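Local coordinates for protein phospholyase (PDB 5G4I) that uses pyridoxal 5'-phosphate to catalyse the elimination of phosphate from phosphoethanolamine, although its family is that of the class III transaminases, at residues Ala21-Tyr24 against Ala25-Pro29; Ala127-Ile130 against Ala131-Thr135; Ala203-Ala207 against Ala208-Val212. All blocks are in the same frame, centred on the assembly; numbering follows the deposited sequence.

How the interactions relate
All three contacts are local, but they sit differently in the fold. Interaction 2 is buried, within helix 120-135, whereas interactions 1 and 3 are partly buried, each at the C-terminal end of a helix where one backbone carbonyl gathers two or more N-H groups. Charged side chains carry interactions 1 and 2, and both reach the second subunit, although their centres are about 38 Å apart. Interaction 3 meets no other chain and rests on glycine turns and a leucine. Interactions 2 and 3 are neighbours, with nearest atoms about 4 Å apart: Thr138 packs against Arg132 of the former and bonds to the backbone of His210 in the latter.

Interaction 1. Residues Ala21-Tyr24 against Ala25-Pro29; sequences ARRY and ATIGP
With CG anti to the backbone N (chi1 178°) and the chain extended as far as NE, Arg23 reaches past Ile27, whose CG1 is turned between its own backbone N and carbonyl carbon (chi1 62°). This turn brings Ile27 CG1 to 3.7 Å from Arg23 CG and sets CD1 over the centre of one guanidinium face. At the edge of that group, in its plane, a water lies 2.8 Å from both Arg23 NE and Gly28 O, accepting from the first and donating to the second. The backbone O of Thr89 of the second subunit accepts a hydrogen bond from Arg23 NH1, while Arg22 forms salt bridges to Asp18 and to Glu101 of the second subunit. Tyr24 offers a ring face to Pro29, whose CA makes a CH-pi contact 3.9 Å from the ring centroid. In the backbone, Arg23 O accepts from Thr26 N at 3.0 Å and from Gly28 N at 3.2 Å, the two donors approaching from opposite faces of the carbonyl plane; Ile27 N adds a weak bond. Such gathering of N-H groups on a last-turn carbonyl is characteristic of a helix C-terminus, here ending helix 19-24 at the dimer interface.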
# COMPACT_ATOMS: atom_id res chain seq x y z
N ALA A 21 2.23 -22.21 -16.18
CA ALA A 21 1.41 -21.70 -17.26
C ALA A 21 0.14 -20.95 -16.77
O ALA A 21 -0.22 -19.90 -17.35
CB ALA A 21 1.01 -22.86 -18.21
N ARG A 22 -0.49 -21.47 -15.71
CA ARG A 22 -1.68 -20.84 -15.11
C ARG A 22 -1.32 -19.42 -14.55
O ARG A 22 -2.10 -18.46 -14.72
CB ARG A 22 -2.33 -21.66 -14.05
CG ARG A 22 -3.00 -22.96 -14.62
CD ARG A 22 -3.38 -23.95 -13.55
NE ARG A 22 -4.23 -23.36 -12.50
CZ ARG A 22 -4.26 -23.75 -11.21
NH1 ARG A 22 -3.54 -24.81 -10.74
NH2 ARG A 22 -5.05 -23.09 -10.36
N ARG A 23 -0.14 -19.31 -13.97
CA ARG A 23 0.41 -17.99 -13.56
C ARG A 23 0.60 -17.04 -14.67
O ARG A 23 0.19 -15.84 -14.65
CB ARG A 23 1.72 -18.23 -12.77
CG ARG A 23 2.40 -16.92 -12.33
CD ARG A 23 3.73 -17.22 -11.78
NE ARG A 23 4.57 -16.02 -11.51
CZ ARG A 23 5.00 -15.58 -10.28
NH1 ARG A 23 4.60 -16.20 -9.17
NH2 ARG A 23 5.85 -14.51 -10.25
N TYR A 24 1.24 -17.48 -15.74
CA TYR A 24 1.54 -16.60 -16.86
C TYR A 24 0.26 -16.10 -17.56
O TYR A 24 0.26 -14.99 -18.12
CB TYR A 24 2.49 -17.31 -17.86
CG TYR A 24 3.92 -17.47 -17.47
CD1 TYR A 24 4.46 -16.96 -16.28
CD2 TYR A 24 4.79 -18.22 -18.28
CE1 TYR A 24 5.81 -17.14 -15.91
CE2 TYR A 24 6.12 -18.40 -17.89
CZ TYR A 24 6.64 -17.82 -16.75
OH TYR A 24 8.00 -18.00 -16.36
N ALA A 25 -0.83 -16.88 -17.51
CA ALA A 25 -2.10 -16.53 -18.09
C ALA A 25 -2.94 -15.55 -17.25
O ALA A 25 -4.03 -15.13 -17.67
CB ALA A 25 -2.95 -17.79 -18.36
N THR A 26 -2.46 -15.21 -16.02
CA THR A 26 -3.28 -14.38 -15.10
C THR A 26 -2.48 -13.16 -14.60
O THR A 26 -2.86 -11.98 -14.91
CB THR A 26 -3.78 -15.23 -13.88
OG1 THR A 26 -2.70 -15.96 -13.24
CG2 THR A 26 -4.92 -16.22 -14.26
N ILE A 27 -1.39 -13.39 -13.90
CA ILE A 27 -0.53 -12.27 -13.45
C ILE A 27 0.66 -12.00 -14.39
O ILE A 27 1.41 -11.03 -14.23
CB ILE A 27 -0.04 -12.44 -12.01
CG1 ILE A 27 0.80 -13.66 -11.85
CG2 ILE A 27 -1.23 -12.42 -11.05
CD1 ILE A 27 1.55 -13.72 -10.47
N GLY A 28 0.79 -12.82 -15.45
CA GLY A 28 1.73 -12.54 -16.57
C GLY A 28 3.08 -13.14 -16.40
O GLY A 28 3.44 -13.58 -15.31
N PRO A 29 3.90 -13.14 -17.46
CA PRO A 29 5.21 -13.74 -17.47
C PRO A 29 6.35 -12.79 -17.07
O PRO A 29 7.53 -13.23 -16.93
CB PRO A 29 5.38 -14.09 -18.99
CG PRO A 29 4.71 -12.99 -19.68
CD PRO A 29 3.52 -12.60 -18.81
O HOH W 1 5.50 -14.49 -13.72

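Interaction 2. Residues Ala127-Ile130 against Ala131-Thr135; sequences ALRI and ARQHT
The guanidinium of Arg132 lies with one face over Leu128 O, which stands 3.8 Å from its plane and under its centre, while NH1 donates to Thr152 of the second subunit. A bend at chi3 (-56°) folds the arginine back along the helix, placing NH2 3.8 Å from Leu128 CB and NH1 3.6 Å from Arg129 CA. Leu128 O also takes the backbone N-H of Arg132, at 2.9 Å. The Arg129 guanidinium is nearly parallel to that of Arg132, but its NE remains 5.8 Å from Arg132 NH1. Arg129 runs side by side with Gln133, the guanidinium and amide planes 69° apart, and Glu165 of the second subunit accepts from both Arg129 NE and Gln133 NE2, an anion likely to ease the crowding of positive charge. With an alanine replacing Arg132, Thr152 of the second subunit would probably lose this donor and Leu128 O the flat group that covers it. On other sides of helix 120-135, Leu128 and Ala131 pack against Val214 of strand 214-217 and against Ile249 and Leu247 of strand 247-251, respectively, and Ile130 meets Phe302 of helix 296-305.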
# COMPACT_ATOMS: atom_id res chain seq x y z
N ALA A 127 6.67 9.69 3.15
CA ALA A 127 7.81 10.48 3.65
C ALA A 127 8.26 11.53 2.66
O ALA A 127 8.59 12.68 3.09
CB ALA A 127 8.96 9.57 4.07
N LEU A 128 8.36 11.21 1.35
CA LEU A 128 8.78 12.23 0.33
C LEU A 128 7.75 13.36 0.31
O LEU A 128 8.09 14.55 0.09
CB LEU A 128 8.98 11.58 -1.06
CG LEU A 128 10.17 10.66 -1.25
CD1 LEU A 128 10.09 10.13 -2.65
CD2 LEU A 128 11.46 11.44 -1.07
N ARG A 129 6.45 13.01 0.43
CA ARG A 129 5.36 14.00 0.42
C ARG A 129 5.42 14.94 1.61
O ARG A 129 5.30 16.23 1.46
CB ARG A 129 4.01 13.25 0.24
CG ARG A 129 2.78 14.22 0.05
CD ARG A 129 1.48 13.43 -0.18
NE ARG A 129 0.35 14.40 -0.22
CZ ARG A 129 -0.89 14.18 0.21
NH1 ARG A 129 -1.30 12.98 0.56
NH2 ARG A 129 -1.79 15.17 0.21
N ILE A 130 5.57 14.42 2.80
CA ILE A 130 5.78 15.27 4.05
C ILE A 130 6.95 16.16 3.81
O ILE A 130 6.83 17.41 4.10
CB ILE A 130 6.00 14.33 5.26
CG1 ILE A 130 4.72 13.57 5.66
CG2 ILE A 130 6.49 15.17 6.48
CD1 ILE A 130 4.98 12.34 6.59
N ALA A 131 8.07 15.65 3.36
CA ALA A 131 9.26 16.46 3.19
C ALA A 131 9.06 17.57 2.16
O ALA A 131 9.50 18.76 2.40
CB ALA A 131 10.48 15.61 2.84
N ARG A 132 8.51 17.26 0.99
CA ARG A 132 8.32 18.31 -0.12
C ARG A 132 7.44 19.43 0.45
O ARG A 132 7.76 20.68 0.25
CB ARG A 132 7.58 17.62 -1.33
CG ARG A 132 7.71 18.24 -2.63
CD ARG A 132 6.96 17.44 -3.68
NE ARG A 132 7.36 16.05 -3.77
CZ ARG A 132 6.63 14.97 -3.45
NH1 ARG A 132 5.42 15.06 -3.02
NH2 ARG A 132 7.20 13.77 -3.63
N GLN A 133 6.37 19.15 1.17
CA GLN A 133 5.48 20.21 1.70
C GLN A 133 6.16 21.01 2.81
O GLN A 133 6.01 22.28 2.90
CB GLN A 133 4.18 19.65 2.28
CG GLN A 133 3.27 18.91 1.27
CD GLN A 133 1.88 18.60 1.81
OE1 GLN A 133 1.50 19.06 2.93
NE2 GLN A 133 1.09 17.82 1.07
N HIS A 134 6.94 20.36 3.68
CA HIS A 134 7.60 21.06 4.79
C HIS A 134 8.75 21.98 4.32
O HIS A 134 8.86 23.14 4.79
CB HIS A 134 8.23 20.03 5.77
CG HIS A 134 9.02 20.67 6.86
ND1 HIS A 134 10.38 20.78 6.91
CD2 HIS A 134 8.54 21.30 7.95
CE1 HIS A 134 10.73 21.48 8.01
NE2 HIS A 134 9.63 21.80 8.65
N THR A 135 9.57 21.50 3.39
CA THR A 135 10.78 22.19 2.95
C THR A 135 10.44 23.27 1.94
O THR A 135 11.26 24.26 1.79
CB THR A 135 11.80 21.25 2.35
OG1 THR A 135 11.36 20.66 1.11
CG2 THR A 135 12.30 20.22 3.39

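Interaction 3. Residues Ala203-Ala207 against Ala208-Val212; sequences ASLQA and AGHGV
Leu205 O is gripped by two backbone donors, His210 N at 3.0 Å and Gly211 N at 3.2 Å, which close the end of helix 187-207. The pattern is a Schellman motif: His210 N reaches back to Leu205 O, Gly209 N bonds to Gln206 O at 3.1 Å, and Gly209 takes a positive phi of 86°. Gly211 is likewise at positive phi, and both have backbone angles most easily adopted without a side chain. The two donors to Leu205 O come from different directions. His210 N lies nearly along the C=O axis, whereas Gly211 N stands well above the carbonyl plane. One residue earlier, Ala208 N still makes the ordinary i to i-4 helical bond to Ser204 O.

The side chains complete the cap. Leu205, with CG anti to its carbonyl carbon (chi1 -71°), sends CD2 to 4.0 Å from His210 CD2, the two side chains crossing at about a right angle. These are the C3 and C'' positions, where a Schellman motif commonly has a hydrophobic contact; here a histidine ring carbon takes that place. Leu205 CB lies 3.6 Å from Gly211 O, and Leu205 CD1 makes a looser apolar contact with Val212 CG2, at 4.4 Å. The imidazole of His210 has Ala208 O over one face, offset toward the rim.

Through this cap the chain leaves helix 187-207, which spans a beta-alpha-beta crossover from strand 171-174 to the parallel strand 214-217 of the central sheet of the PLP-binding domain. Ser204 OG bonds to Arg172, and the backbone of His210 to Thr138. A water joins the last helical turn to the exit, accepting from Gln206 NE2 at 3.2 Å and from Val212 N at 3.0 Å.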
# COMPACT_ATOMS: atom_id res chain seq x y z
N ALA A 203 24.56 22.21 -5.05
CA ALA A 203 24.65 23.48 -5.80
C ALA A 203 23.87 23.35 -7.11
O ALA A 203 23.24 24.36 -7.55
CB ALA A 203 26.08 23.87 -6.01
N SER A 204 23.96 22.19 -7.80
CA SER A 204 23.33 21.94 -9.11
C SER A 204 21.80 21.99 -8.95
O SER A 204 21.06 22.58 -9.75
CB SER A 204 23.80 20.63 -9.67
OG SER A 204 23.15 20.32 -10.91
N LEU A 205 21.25 21.32 -7.91
CA LEU A 205 19.83 21.34 -7.55
C LEU A 205 19.31 22.75 -7.31
O LEU A 205 18.17 23.09 -7.71
CB LEU A 205 19.47 20.42 -6.36
CG LEU A 205 19.52 18.91 -6.68
CD1 LEU A 205 19.45 18.13 -5.38
CD2 LEU A 205 18.38 18.54 -7.62
N GLN A 206 20.12 23.54 -6.61
CA GLN A 206 19.74 24.93 -6.28
C GLN A 206 19.70 25.81 -7.57
O GLN A 206 18.75 26.56 -7.76
CB GLN A 206 20.65 25.50 -5.19
CG GLN A 206 20.45 24.81 -3.84
CD GLN A 206 21.50 25.07 -2.81
OE1 GLN A 206 22.66 25.39 -3.14
NE2 GLN A 206 21.14 24.87 -1.56
N ALA A 207 20.73 25.67 -8.39
CA ALA A 207 20.81 26.49 -9.67
C ALA A 207 19.62 26.18 -10.54
O ALA A 207 19.10 27.10 -11.23
CB ALA A 207 22.11 26.25 -10.40
N ALA A 208 19.20 24.91 -10.61
CA ALA A 208 18.05 24.51 -11.44
C ALA A 208 16.67 24.85 -10.85
O ALA A 208 15.66 24.55 -11.49
CB ALA A 208 18.19 23.05 -11.79
N GLY A 209 16.56 25.37 -9.65
CA GLY A 209 15.34 25.78 -9.03
C GLY A 209 14.57 24.71 -8.27
O GLY A 209 13.50 25.00 -7.72
N HIS A 210 15.20 23.55 -8.04
CA HIS A 210 14.56 22.52 -7.21
C HIS A 210 14.83 22.66 -5.74
O HIS A 210 14.04 22.23 -4.88
CB HIS A 210 15.03 21.13 -7.65
CG HIS A 210 15.01 20.89 -9.13
ND1 HIS A 210 13.87 20.81 -9.89
CD2 HIS A 210 16.04 20.77 -9.98
CE1 HIS A 210 14.21 20.63 -11.16
NE2 HIS A 210 15.51 20.57 -11.23
N GLY A 211 15.99 23.23 -5.34
CA GLY A 211 16.40 23.23 -3.98
C GLY A 211 16.62 21.79 -3.46
O GLY A 211 16.62 20.85 -4.27
N VAL A 212 16.82 21.64 -2.16
CA VAL A 212 17.02 20.27 -1.59
C VAL A 212 15.86 20.00 -0.63
O VAL A 212 15.67 20.66 0.42
CB VAL A 212 18.37 20.18 -0.83
CG1 VAL A 212 18.52 18.74 -0.25
CG2 VAL A 212 19.53 20.53 -1.74
O HOH W 2 18.09 24.16 -1.14